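Cytochrome P450 (Picrophilus torridus, PDB 2RFB) probably acts as a heme-dependent monooxygenase that inserts one atom of molecular oxygen into its substrate, as other cytochromes P450 do. Local coordinates at residues N4-Y9 against S244-K249; H23-D28 against Q233-R238; Y127-K132 against L184-G189; I201-E206 against R227-I232. All coordinates share one frame; numbering follows the deposited sequence.

Interaction 1: residues N4-Y9 against S244-K249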
# COMPACT_ATOMS: atom_id res chain seq x y z
N ASN A 4 22.70 -3.33 -10.11
CA ASN A 4 23.57 -4.45 -9.73
C ASN A 4 22.93 -5.85 -9.87
O ASN A 4 21.72 -6.05 -9.69
CB ASN A 4 24.10 -4.24 -8.29
CG ASN A 4 25.19 -3.13 -8.18
OD1 ASN A 4 26.22 -3.16 -8.88
ND2 ASN A 4 24.98 -2.18 -7.26
N ASP A 5 23.75 -6.83 -10.20
CA ASP A 5 23.38 -8.23 -10.04
C ASP A 5 23.23 -8.52 -8.50
O ASP A 5 23.65 -7.69 -7.68
CB ASP A 5 24.44 -9.08 -10.78
CG ASP A 5 24.55 -8.68 -12.30
OD1 ASP A 5 23.64 -7.99 -12.83
OD2 ASP A 5 25.54 -9.04 -12.99
N PRO A 6 22.58 -9.65 -8.10
CA PRO A 6 22.24 -9.92 -6.70
C PRO A 6 23.46 -10.01 -5.81
O PRO A 6 24.41 -10.68 -6.15
CB PRO A 6 21.59 -11.30 -6.77
CG PRO A 6 21.02 -11.35 -8.12
CD PRO A 6 22.11 -10.74 -8.96
N VAL A 7 23.44 -9.34 -4.68
CA VAL A 7 24.52 -9.49 -3.72
C VAL A 7 24.04 -10.07 -2.38
O VAL A 7 22.88 -9.86 -1.96
CB VAL A 7 25.29 -8.18 -3.49
CG1 VAL A 7 25.91 -7.67 -4.79
CG2 VAL A 7 24.41 -7.12 -2.82
N HIS A 8 24.93 -10.78 -1.73
CA HIS A 8 24.63 -11.35 -0.43
C HIS A 8 25.39 -10.61 0.67
O HIS A 8 26.62 -10.63 0.67
CB HIS A 8 25.03 -12.85 -0.39
CG HIS A 8 24.47 -13.56 0.81
ND1 HIS A 8 25.08 -13.53 2.05
CD2 HIS A 8 23.32 -14.26 0.97
CE1 HIS A 8 24.34 -14.20 2.91
NE2 HIS A 8 23.27 -14.65 2.28
N TYR A 9 24.65 -9.97 1.57
CA TYR A 9 25.18 -9.43 2.83
C TYR A 9 24.07 -9.26 3.86
O TYR A 9 22.88 -9.15 3.50
CB TYR A 9 25.92 -8.09 2.61
CG TYR A 9 25.05 -6.88 2.33
CD1 TYR A 9 24.72 -5.94 3.34
CD2 TYR A 9 24.57 -6.63 1.04
CE1 TYR A 9 23.93 -4.79 3.06
CE2 TYR A 9 23.78 -5.51 0.75
CZ TYR A 9 23.47 -4.61 1.74
OH TYR A 9 22.65 -3.54 1.38
N SER A 244 18.18 -22.59 -6.34
CA SER A 244 18.02 -22.10 -7.71
C SER A 244 19.00 -20.99 -7.98
O SER A 244 19.63 -20.44 -7.07
CB SER A 244 16.61 -21.62 -7.97
OG SER A 244 16.36 -20.52 -7.14
N TYR A 245 19.11 -20.65 -9.26
CA TYR A 245 20.17 -19.81 -9.74
C TYR A 245 19.64 -18.50 -10.27
O TYR A 245 18.63 -18.46 -10.96
CB TYR A 245 20.93 -20.53 -10.84
CG TYR A 245 21.77 -21.70 -10.38
CD1 TYR A 245 21.23 -22.99 -10.26
CD2 TYR A 245 23.14 -21.54 -10.11
CE1 TYR A 245 22.01 -24.06 -9.84
CE2 TYR A 245 23.93 -22.61 -9.69
CZ TYR A 245 23.37 -23.86 -9.56
OH TYR A 245 24.19 -24.95 -9.18
N ILE A 246 20.30 -17.42 -9.91
CA ILE A 246 20.04 -16.15 -10.54
C ILE A 246 21.39 -15.64 -10.99
O ILE A 246 22.40 -15.87 -10.29
CB ILE A 246 19.45 -15.22 -9.56
CG1 ILE A 246 18.24 -15.91 -8.94
CG2 ILE A 246 19.13 -13.83 -10.23
CD1 ILE A 246 17.14 -14.98 -8.50
N ASN A 247 21.46 -15.03 -12.17
CA ASN A 247 22.74 -14.55 -12.67
C ASN A 247 23.86 -15.48 -12.26
O ASN A 247 24.86 -15.05 -11.70
CB ASN A 247 23.01 -13.11 -12.19
CG ASN A 247 24.28 -12.54 -12.76
OD1 ASN A 247 25.19 -12.17 -12.02
ND2 ASN A 247 24.38 -12.54 -14.09
N ASN A 248 23.64 -16.78 -12.48
CA ASN A 248 24.62 -17.85 -12.24
C ASN A 248 25.13 -18.07 -10.80
O ASN A 248 26.16 -18.71 -10.59
CB ASN A 248 25.79 -17.72 -13.20
CG ASN A 248 25.62 -18.56 -14.45
OD1 ASN A 248 25.68 -18.03 -15.56
ND2 ASN A 248 25.42 -19.87 -14.29
N LYS A 249 24.39 -17.52 -9.84
CA LYS A 249 24.61 -17.67 -8.41
C LYS A 249 23.58 -18.65 -7.90
O LYS A 249 22.38 -18.48 -8.19
CB LYS A 249 24.32 -16.34 -7.70
CG LYS A 249 25.20 -15.15 -8.11
CD LYS A 249 26.68 -15.46 -7.85
CE LYS A 249 27.35 -14.27 -7.16
NZ LYS A 249 28.55 -14.75 -6.38
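Pro6 meets Ile246 through a single close approach of two apolar carbons, ring atom CG of the proline lying 3.8 Å from the branch methyl CG2 of the isoleucine. The two side chains pass each other at a slant. Next to this pair, Pro6 CD reaches the CB of Asn247 at 4.1 Å, which brings the proline ring over the start of the turn. Asp5 extends the contact toward solvent: its side chain runs roughly perpendicular to that of Asn247, and the carboxylate and amide planes are inclined by 55°. The stronger polar partner of Asp5 lies elsewhere, since its OD1 forms a salt bridge with Lys17.

Branching divides Ile246 between two neighbours. With Ile246 CG1 beside the backbone N (chi1 -53°), CG2 is left to face Pro6. The rest of the side chain packs on Asp20, His23 and Val24 of helix 18-26 and on Phe31. Pro6 also rests on Asp20, making that helix a common support for both segments.

Ile246 is placed by a type I' turn running to Lys249. Its two backbone bonds, Ile246 N to Lys249 O at 2.9 Å and Lys249 N to Ile246 O at 2.6 Å, close a two-residue loop formed by Asn247 and Asn248, both with positive phi. Strands 244-246 and 249-251 thus form a tight antiparallel beta hairpin, whose tip leans on the N-terminal segment just before strand 7-9 enters the small mixed sheet, an arrangement consistent with the beta-rich region of the P450 fold.

Interaction 2: residues H23-D28 against Q233-R238. With HEM (protoporphyrin IX containing Fe), chain G.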
# COMPACT_ATOMS: atom_id res chain seq x y z
N HIS A 23 11.50 -11.97 -11.69
CA HIS A 23 11.72 -13.39 -11.64
C HIS A 23 11.39 -13.87 -10.21
O HIS A 23 10.61 -14.80 -10.00
CB HIS A 23 13.18 -13.72 -11.97
CG HIS A 23 13.52 -15.16 -11.80
ND1 HIS A 23 14.28 -15.63 -10.75
CD2 HIS A 23 13.16 -16.26 -12.51
CE1 HIS A 23 14.40 -16.95 -10.84
NE2 HIS A 23 13.73 -17.35 -11.91
N VAL A 24 11.97 -13.21 -9.23
CA VAL A 24 11.72 -13.63 -7.85
C VAL A 24 10.21 -13.58 -7.55
O VAL A 24 9.63 -14.58 -7.18
CB VAL A 24 12.56 -12.79 -6.82
CG1 VAL A 24 11.96 -12.87 -5.42
CG2 VAL A 24 14.03 -13.22 -6.86
N LEU A 25 9.57 -12.44 -7.72
CA LEU A 25 8.13 -12.33 -7.35
C LEU A 25 7.24 -13.25 -8.19
O LEU A 25 6.24 -13.71 -7.71
CB LEU A 25 7.62 -10.87 -7.43
CG LEU A 25 8.36 -9.90 -6.52
CD1 LEU A 25 7.94 -8.47 -6.76
CD2 LEU A 25 7.99 -10.33 -5.11
N MET A 26 7.56 -13.48 -9.45
CA MET A 26 6.70 -14.35 -10.28
C MET A 26 6.89 -15.84 -9.92
O MET A 26 6.10 -16.70 -10.34
CB MET A 26 7.01 -14.17 -11.77
CG MET A 26 6.57 -12.85 -12.40
SD MET A 26 4.76 -12.76 -12.56
CE MET A 26 4.32 -14.05 -13.67
N ASN A 27 7.96 -16.16 -9.19
CA ASN A 27 8.23 -17.58 -8.86
C ASN A 27 7.95 -17.83 -7.34
O ASN A 27 8.84 -18.13 -6.53
CB ASN A 27 9.62 -18.04 -9.35
CG ASN A 27 9.70 -18.18 -10.89
OD1 ASN A 27 9.40 -19.23 -11.46
ND2 ASN A 27 10.15 -17.14 -11.55
N ASP A 28 6.68 -17.66 -7.00
CA ASP A 28 6.13 -17.91 -5.67
C ASP A 28 6.43 -19.30 -5.08
O ASP A 28 6.65 -19.39 -3.89
CB ASP A 28 4.62 -17.66 -5.69
CG ASP A 28 3.94 -18.47 -6.75
OD1 ASP A 28 3.95 -18.08 -7.92
OD2 ASP A 28 3.42 -19.55 -6.44
N GLN A 233 9.78 0.63 -0.94
CA GLN A 233 11.07 0.56 -1.60
C GLN A 233 11.63 -0.83 -1.76
O GLN A 233 12.34 -1.11 -2.74
CB GLN A 233 12.07 1.48 -0.88
CG GLN A 233 11.75 2.98 -1.02
CD GLN A 233 12.02 3.47 -2.44
OE1 GLN A 233 13.18 3.52 -2.88
NE2 GLN A 233 10.96 3.81 -3.17
N PHE A 234 11.35 -1.70 -0.77
CA PHE A 234 11.74 -3.11 -0.86
C PHE A 234 10.79 -4.02 -0.09
O PHE A 234 10.03 -3.55 0.76
CB PHE A 234 13.19 -3.34 -0.47
CG PHE A 234 13.53 -3.03 0.97
CD1 PHE A 234 13.44 -4.01 1.95
CD2 PHE A 234 13.98 -1.76 1.35
CE1 PHE A 234 13.81 -3.76 3.31
CE2 PHE A 234 14.34 -1.50 2.66
CZ PHE A 234 14.23 -2.52 3.66
N LEU A 235 10.79 -5.31 -0.44
CA LEU A 235 10.01 -6.34 0.25
C LEU A 235 11.06 -7.27 0.83
O LEU A 235 11.73 -7.94 0.07
CB LEU A 235 9.21 -7.13 -0.75
CG LEU A 235 8.24 -6.25 -1.47
CD1 LEU A 235 7.56 -7.08 -2.57
CD2 LEU A 235 7.17 -5.64 -0.46
N PRO A 236 11.20 -7.30 2.16
CA PRO A 236 12.25 -8.15 2.76
C PRO A 236 11.92 -9.63 2.93
O PRO A 236 12.83 -10.44 3.19
CB PRO A 236 12.48 -7.51 4.16
CG PRO A 236 11.19 -6.83 4.52
CD PRO A 236 10.44 -6.55 3.18
N HIS A 237 10.66 -10.02 2.80
CA HIS A 237 10.31 -11.38 3.22
C HIS A 237 10.06 -12.34 2.06
O HIS A 237 8.91 -12.49 1.64
CB HIS A 237 9.13 -11.34 4.21
CG HIS A 237 9.46 -10.64 5.50
ND1 HIS A 237 10.60 -10.93 6.24
CD2 HIS A 237 8.84 -9.63 6.17
CE1 HIS A 237 10.66 -10.15 7.30
NE2 HIS A 237 9.60 -9.36 7.29
N ARG A 238 11.13 -12.88 1.47
CA ARG A 238 11.03 -14.03 0.55
C ARG A 238 12.09 -14.98 0.99
O ARG A 238 13.14 -14.55 1.44
CB ARG A 238 11.27 -13.69 -0.92
CG ARG A 238 10.20 -12.81 -1.63
CD ARG A 238 8.83 -13.34 -1.43
NE ARG A 238 7.83 -12.97 -2.43
CZ ARG A 238 6.99 -11.93 -2.35
NH1 ARG A 238 7.07 -11.01 -1.36
NH2 ARG A 238 6.09 -11.77 -3.29
CHA HEM G . 0.12 -6.39 -1.26
CHB HEM G . 2.28 -2.13 -2.48
CHC HEM G . -2.02 0.10 -1.43
CHD HEM G . -3.93 -3.98 0.45
C1A HEM G . 1.04 -5.43 -1.72
C2A HEM G . 2.36 -5.71 -2.23
C3A HEM G . 2.93 -4.51 -2.56
C4A HEM G . 1.97 -3.51 -2.28
CMA HEM G . 4.37 -4.11 -3.17
CAA HEM G . 2.97 -7.15 -2.37
CBA HEM G . 3.76 -7.59 -1.10
CGA HEM G . 4.36 -8.91 -1.47
O1A HEM G . 4.39 -9.30 -2.70
O2A HEM G . 4.84 -9.58 -0.53
C1B HEM G . 1.28 -1.14 -2.33
C2B HEM G . 1.35 0.23 -2.75
C3B HEM G . 0.13 0.77 -2.41
C4B HEM G . -0.67 -0.23 -1.81
CMB HEM G . 2.64 0.85 -3.45
CAB HEM G . -0.62 2.19 -2.49
CBB HEM G . -0.26 3.24 -3.38
C1C HEM G . -3.04 -0.76 -0.89
C2C HEM G . -4.45 -0.56 -0.51
C3C HEM G . -4.91 -1.73 0.01
C4C HEM G . -3.85 -2.66 0.01
CMC HEM G . -5.41 0.71 -0.62
CAC HEM G . -6.37 -2.06 0.52
CBC HEM G . -6.60 -2.56 1.75
C1D HEM G . -2.98 -5.02 0.14
C2D HEM G . -3.13 -6.42 0.47
C3D HEM G . -1.85 -7.10 -0.05
C4D HEM G . -1.10 -6.07 -0.67
CMD HEM G . -4.28 -7.12 1.25
CAD HEM G . -1.35 -8.58 -0.02
CBD HEM G . -2.00 -9.32 -1.22
CGD HEM G . -1.58 -10.75 -1.23
O1D HEM G . -0.58 -11.09 -0.51
O2D HEM G . -2.23 -11.56 -1.95
NA HEM G . 0.82 -4.05 -1.77
NB HEM G . -0.00 -1.41 -1.77
NC HEM G . -2.74 -2.08 -0.55
ND HEM G . -1.76 -4.85 -0.54
FE HEM G . -1.05 -3.17 -1.31
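Leu25 and Arg238 bury the greatest area here, with Val24 contributing a smaller share. The leucine comes from helix 18-26 and its CD2 methyl sits over one face of the Arg238 guanidinium, displaced toward the rim and closest to NH2 at 3.0 Å. That separation is tight for a methyl and a nitrogen, and at this resolution it is better read as close packing than as an exact value. The same methyl approaches Leu235 CD1 at 4.1 Å, so Leu25 bridges the two residues that the loop directs at the heme.

Arg238 reaches the cofactor along a chain bent at chi2 (-51°). At the bend its CG passes Val24 CG1 at 4.2 Å, and the guanidinium beyond turns its edge to the heme propionate, whose carboxyl carbon CGA lies in its plane. Two hydrogen bonds result: NH1 donates to O2A at 2.8 Å with an angle of 145°, and NH2 donates to O1A at 3.1 Å in a straighter bond of 165°. Leu235 adds an apolar side, its CD1 standing 3.8 Å from CGA. The heme is hydrogen-bonded by His293 and Arg59 as well, and the backbone of Arg238 pairs with Val257.

A paired donor edge holds the propionate by both oxygens, while Leu25 lies against the face of the group. The paired bonds from Arg238 would probably favour an ionised propionate, and the apolar surroundings would probably strengthen the attraction between the two charges, helping to fix the orientation of the heme.

Interaction 3: residues Y127-K132 against L184-G189; sequences YIIGNK and LLIIGG. With HEM (protoporphyrin IX containing Fe), chain G.
Behind the side chains of Ile186 and Ile187, which meet Ile128 and Ile129, runs the backbone bond from Gly188 N to Leu184 O (3.0 Å), part of helix 175-206. The contact itself is apolar. Ile128 CG2 lies 3.8 Å from Ile187 CG1, the two side chains crossing at about a right angle. One residue on, Ile129 CG2 meets Ile186 CG2 at 3.9 Å, again nearly perpendicular. Ile129 has its CG1 between the backbone N and carbonyl carbon (chi1 77°), which leaves CG2 beside the N and facing Ile186. The backbones come near as well, Ile129 CA and Ile187 CA being 5.1 Å apart.

Gly130, with positive phi, is the first residue to leave helical backbone angles, and the chain then turns toward helix 136-153. Ile186 also packs on Ile107 and Leu111, joining a third helix to the cluster.

The other side of helix 175-206 faces the porphyrin, with Leu184 CG 3.8 Å from the methyl CMD and with Gly188 and Gly189 set against the ring. Their carbonyls accept hydrogen bonds from Thr192 and Thr193. Gly188, Gly189 and Thr192 fit the (Ala/Gly)-Gly-x-(Asp/Glu)-Thr signature of the long central P450 helix that lies over the heme, here backed by what is probably the F helix.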
# COMPACT_ATOMS: atom_id res chain seq x y z
N TYR A 127 -2.96 3.54 15.90
CA TYR A 127 -2.09 2.64 16.65
C TYR A 127 -1.54 1.48 15.83
O TYR A 127 -0.40 1.05 16.04
CB TYR A 127 -2.84 2.06 17.84
CG TYR A 127 -3.00 3.01 19.00
CD1 TYR A 127 -4.21 3.63 19.25
CD2 TYR A 127 -1.94 3.29 19.85
CE1 TYR A 127 -4.38 4.47 20.32
CE2 TYR A 127 -2.09 4.15 20.94
CZ TYR A 127 -3.32 4.74 21.15
OH TYR A 127 -3.47 5.60 22.20
N ILE A 128 -2.35 0.96 14.92
CA ILE A 128 -2.15 -0.38 14.39
C ILE A 128 -1.27 -0.30 13.15
O ILE A 128 -0.43 -1.16 12.92
CB ILE A 128 -3.56 -1.10 14.21
CG1 ILE A 128 -3.88 -2.04 15.38
CG2 ILE A 128 -3.80 -1.74 12.84
CD1 ILE A 128 -2.92 -3.23 15.56
N ILE A 129 -1.46 0.76 12.35
CA ILE A 129 -0.60 1.04 11.23
C ILE A 129 0.71 1.62 11.75
O ILE A 129 1.68 1.74 11.00
CB ILE A 129 -1.25 2.01 10.21
CG1 ILE A 129 -1.22 3.47 10.70
CG2 ILE A 129 -2.64 1.60 9.88
CD1 ILE A 129 -1.88 4.48 9.74
N GLY A 130 0.74 2.00 13.02
CA GLY A 130 1.95 2.55 13.63
C GLY A 130 2.07 4.07 13.75
O GLY A 130 3.04 4.55 14.34
N ASN A 131 1.10 4.83 13.23
CA ASN A 131 1.05 6.30 13.35
C ASN A 131 0.98 6.83 14.80
O ASN A 131 1.24 8.00 15.05
CB ASN A 131 -0.15 6.81 12.55
CG ASN A 131 0.10 8.15 11.84
OD1 ASN A 131 1.22 8.71 11.83
ND2 ASN A 131 -0.96 8.68 11.21
N LYS A 132 0.63 5.95 15.75
CA LYS A 132 0.55 6.25 17.20
C LYS A 132 1.18 5.12 18.03
O LYS A 132 1.21 3.96 17.59
CB LYS A 132 -0.91 6.40 17.67
CG LYS A 132 -1.36 7.81 18.03
CD LYS A 132 -2.22 7.82 19.31
CE LYS A 132 -2.75 9.22 19.59
NZ LYS A 132 -2.72 9.56 21.04
N LEU A 184 -4.94 -6.70 8.00
CA LEU A 184 -4.07 -6.66 6.82
C LEU A 184 -4.59 -5.68 5.84
O LEU A 184 -3.81 -4.96 5.25
CB LEU A 184 -3.94 -8.03 6.16
CG LEU A 184 -3.23 -8.14 4.81
CD1 LEU A 184 -1.82 -7.60 4.91
CD2 LEU A 184 -3.23 -9.63 4.35
N LEU A 185 -5.89 -5.60 5.64
CA LEU A 185 -6.43 -4.52 4.77
C LEU A 185 -6.15 -3.10 5.25
O LEU A 185 -5.96 -2.17 4.43
CB LEU A 185 -7.94 -4.68 4.59
CG LEU A 185 -8.31 -6.05 4.01
CD1 LEU A 185 -9.84 -6.23 3.97
CD2 LEU A 185 -7.69 -6.16 2.65
N ILE A 186 -6.14 -2.90 6.55
CA ILE A 186 -6.01 -1.55 7.07
C ILE A 186 -4.55 -1.18 6.95
O ILE A 186 -4.20 -0.09 6.56
CB ILE A 186 -6.48 -1.44 8.55
CG1 ILE A 186 -8.00 -1.51 8.66
CG2 ILE A 186 -6.03 -0.11 9.18
CD1 ILE A 186 -8.47 -1.96 10.04
N ILE A 187 -3.68 -2.12 7.28
CA ILE A 187 -2.27 -1.79 7.37
C ILE A 187 -1.70 -1.66 5.99
O ILE A 187 -0.91 -0.76 5.78
CB ILE A 187 -1.48 -2.82 8.18
CG1 ILE A 187 -1.96 -2.76 9.64
CG2 ILE A 187 0.04 -2.57 7.99
CD1 ILE A 187 -1.63 -4.00 10.41
N GLY A 188 -2.11 -2.49 5.04
CA GLY A 188 -1.53 -2.40 3.71
C GLY A 188 -2.08 -1.29 2.86
O GLY A 188 -1.50 -0.94 1.83
N GLY A 189 -3.20 -0.70 3.23
CA GLY A 189 -3.70 0.37 2.40
C GLY A 189 -3.51 1.81 2.90
O GLY A 189 -3.62 2.76 2.10
CHA HEM G . 0.12 -6.39 -1.26
CHB HEM G . 2.28 -2.13 -2.48
CHC HEM G . -2.02 0.10 -1.43
CHD HEM G . -3.93 -3.98 0.45
C1A HEM G . 1.04 -5.43 -1.72
C2A HEM G . 2.36 -5.71 -2.23
C3A HEM G . 2.93 -4.51 -2.56
C4A HEM G . 1.97 -3.51 -2.28
CMA HEM G . 4.37 -4.11 -3.17
CAA HEM G . 2.97 -7.15 -2.37
CBA HEM G . 3.76 -7.59 -1.10
CGA HEM G . 4.36 -8.91 -1.47
O1A HEM G . 4.39 -9.30 -2.70
O2A HEM G . 4.84 -9.58 -0.53
C1B HEM G . 1.28 -1.14 -2.33
C2B HEM G . 1.35 0.23 -2.75
C3B HEM G . 0.13 0.77 -2.41
C4B HEM G . -0.67 -0.23 -1.81
CMB HEM G . 2.64 0.85 -3.45
CAB HEM G . -0.62 2.19 -2.49
CBB HEM G . -0.26 3.24 -3.38
C1C HEM G . -3.04 -0.76 -0.89
C2C HEM G . -4.45 -0.56 -0.51
C3C HEM G . -4.91 -1.73 0.01
C4C HEM G . -3.85 -2.66 0.01
CMC HEM G . -5.41 0.71 -0.62
CAC HEM G . -6.37 -2.06 0.52
CBC HEM G . -6.60 -2.56 1.75
C1D HEM G . -2.98 -5.02 0.14
C2D HEM G . -3.13 -6.42 0.47
C3D HEM G . -1.85 -7.10 -0.05
C4D HEM G . -1.10 -6.07 -0.67
CMD HEM G . -4.28 -7.12 1.25
CAD HEM G . -1.35 -8.58 -0.02
CBD HEM G . -2.00 -9.32 -1.22
CGD HEM G . -1.58 -10.75 -1.23
O1D HEM G . -0.58 -11.09 -0.51
O2D HEM G . -2.23 -11.56 -1.95
NA HEM G . 0.82 -4.05 -1.77
NB HEM G . -0.00 -1.41 -1.77
NC HEM G . -2.74 -2.08 -0.55
ND HEM G . -1.76 -4.85 -0.54
FE HEM G . -1.05 -3.17 -1.31

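Interaction 4: residues I201-E206 against R227-I232; sequences IRVIDE and RYYSPI
Arg202 and Tyr229 make the flat part of the contact. The guanidinium is stacked on the phenol ring, planes 18° apart, and its CZ stands 4.0 Å from the ring centroid in a cation-pi interaction over the face. Arg202 CD adds an off-centre CH-pi contact. An extended chain, with CG opposite the backbone N (chi1 -180°), carries the guanidinium from helix 175-206 to the ring. Tyr228 CD2 lies over the centre of the opposite face, so the ring is covered from both sides.

Polar bonds gather on Glu206. Tyr229 OH donates to its OE1, at a very short modelled distance of 2.4 Å, with OE1 in the plane of the ring at its edge. The other oxygen, OE2, takes a bond from Arg202 NE of 3.0 Å and 170°, part of a salt bridge within one helical turn; the nitrogen comes from above the carboxylate plane. A water donates to OE1 at 2.8 Å and also bonds to Tyr228 OH.

The apolar contribution is Val203 CG2, 3.9 Å from Tyr229 CD1.

Beyond the contact, Arg227 and Glu224 form the ExxR salt bridge expected of the P450 K helix.

With three bonds on one carboxylate, and a cation both paired to it and stacked on the phenol, Glu206 probably stays ionised, and the ring of Tyr229, covered on both faces and bonded at its hydroxyl, is probably restricted in rotation.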
# COMPACT_ATOMS: atom_id res chain seq x y z
N ILE A 201 2.80 15.06 -4.56
CA ILE A 201 2.90 16.49 -4.32
C ILE A 201 4.36 16.84 -4.59
O ILE A 201 4.67 17.85 -5.21
CB ILE A 201 2.39 16.89 -2.88
CG1 ILE A 201 0.87 16.74 -2.80
CG2 ILE A 201 2.83 18.31 -2.48
CD1 ILE A 201 0.32 16.66 -1.38
N ARG A 202 5.26 15.96 -4.18
CA ARG A 202 6.66 16.14 -4.50
C ARG A 202 6.95 16.18 -6.03
O ARG A 202 7.79 16.95 -6.52
CB ARG A 202 7.44 15.04 -3.82
CG ARG A 202 8.88 15.10 -4.05
CD ARG A 202 9.57 14.04 -3.26
NE ARG A 202 11.01 14.05 -3.57
CZ ARG A 202 11.86 13.10 -3.20
NH1 ARG A 202 11.45 12.06 -2.47
NH2 ARG A 202 13.12 13.20 -3.53
N VAL A 203 6.29 15.35 -6.83
CA VAL A 203 6.56 15.45 -8.26
C VAL A 203 6.16 16.86 -8.71
O VAL A 203 6.93 17.54 -9.42
CB VAL A 203 5.81 14.38 -9.10
CG1 VAL A 203 5.92 14.71 -10.62
CG2 VAL A 203 6.30 12.99 -8.76
N ILE A 204 4.96 17.29 -8.31
CA ILE A 204 4.46 18.60 -8.74
C ILE A 204 5.43 19.73 -8.35
O ILE A 204 5.83 20.53 -9.20
CB ILE A 204 3.07 18.94 -8.17
CG1 ILE A 204 2.01 17.89 -8.58
CG2 ILE A 204 2.67 20.33 -8.63
CD1 ILE A 204 1.85 17.75 -10.09
N ASP A 205 5.80 19.78 -7.06
CA ASP A 205 6.85 20.66 -6.56
C ASP A 205 8.09 20.65 -7.43
O ASP A 205 8.68 21.69 -7.67
CB ASP A 205 7.26 20.20 -5.13
CG ASP A 205 8.46 20.99 -4.56
OD1 ASP A 205 9.56 20.39 -4.41
OD2 ASP A 205 8.29 22.19 -4.28
N GLU A 206 8.51 19.47 -7.90
CA GLU A 206 9.79 19.37 -8.65
C GLU A 206 9.62 19.63 -10.14
O GLU A 206 10.57 19.94 -10.83
CB GLU A 206 10.50 18.04 -8.37
CG GLU A 206 11.00 17.90 -6.93
CD GLU A 206 11.39 16.46 -6.55
OE1 GLU A 206 11.24 15.53 -7.39
OE2 GLU A 206 11.89 16.25 -5.42
N ARG A 227 5.95 4.45 -10.11
CA ARG A 227 7.23 4.05 -10.64
C ARG A 227 8.39 4.87 -10.04
O ARG A 227 9.48 4.33 -9.72
CB ARG A 227 7.19 4.29 -12.13
CG ARG A 227 8.33 3.61 -12.82
CD ARG A 227 8.58 4.33 -14.19
NE ARG A 227 9.99 4.50 -14.12
CZ ARG A 227 10.67 5.62 -14.05
NH1 ARG A 227 10.12 6.80 -14.23
NH2 ARG A 227 11.98 5.48 -13.89
N TYR A 228 8.17 6.17 -9.93
CA TYR A 228 9.29 7.05 -9.78
C TYR A 228 9.65 7.31 -8.31
O TYR A 228 10.84 7.36 -7.98
CB TYR A 228 9.00 8.30 -10.56
CG TYR A 228 10.02 9.39 -10.61
CD1 TYR A 228 10.97 9.42 -11.60
CD2 TYR A 228 9.93 10.50 -9.75
CE1 TYR A 228 11.90 10.43 -11.68
CE2 TYR A 228 10.82 11.56 -9.84
CZ TYR A 228 11.82 11.52 -10.81
OH TYR A 228 12.70 12.58 -10.97
N TYR A 229 8.63 7.44 -7.46
CA TYR A 229 8.79 7.57 -5.99
C TYR A 229 7.92 6.47 -5.30
O TYR A 229 6.85 6.74 -4.73
CB TYR A 229 8.35 8.96 -5.58
CG TYR A 229 9.34 10.05 -5.92
CD1 TYR A 229 8.88 11.30 -6.30
CD2 TYR A 229 10.73 9.86 -5.84
CE1 TYR A 229 9.77 12.36 -6.61
CE2 TYR A 229 11.64 10.91 -6.15
CZ TYR A 229 11.13 12.17 -6.52
OH TYR A 229 11.93 13.28 -6.85
N SER A 230 8.39 5.21 -5.40
CA SER A 230 7.60 4.06 -5.00
C SER A 230 7.38 4.08 -3.50
O SER A 230 8.32 4.12 -2.73
CB SER A 230 8.30 2.76 -5.39
OG SER A 230 8.57 2.75 -6.78
N PRO A 231 6.11 4.08 -3.07
CA PRO A 231 5.84 4.15 -1.60
C PRO A 231 6.57 3.05 -0.83
O PRO A 231 7.15 3.29 0.28
CB PRO A 231 4.32 4.04 -1.52
CG PRO A 231 3.87 4.65 -2.82
CD PRO A 231 4.87 4.10 -3.85
N ILE A 232 6.61 1.87 -1.42
CA ILE A 232 7.36 0.75 -0.84
C ILE A 232 8.64 0.50 -1.62
O ILE A 232 8.60 0.19 -2.82
CB ILE A 232 6.49 -0.55 -0.80
CG1 ILE A 232 5.26 -0.25 0.13
CG2 ILE A 232 7.34 -1.77 -0.30
CD1 ILE A 232 4.41 -1.46 0.40
O HOH W 1 11.23 15.06 -10.15

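Interaction 1 spans the longest part of the chain, and interaction 2 falls within it; interactions 3 and 4 follow one another inside the span of both. Interactions 1 and 2 have centres 14 Å apart and touch where Ile246 packs on His23 and Val24 of helix 18-26. Interactions 3 and 4 share helix 175-206, their centres 22 Å apart. Segments 227-232 and 233-238 are consecutive, so the chain leaves interaction 4 directly into interaction 2. Interactions 2 and 3, 21 Å apart between centres, both meet the heme, and Pro231 and Ile232 of segment 227-232 touch it too. Three of the four contacts thus tie the surroundings of the heme together.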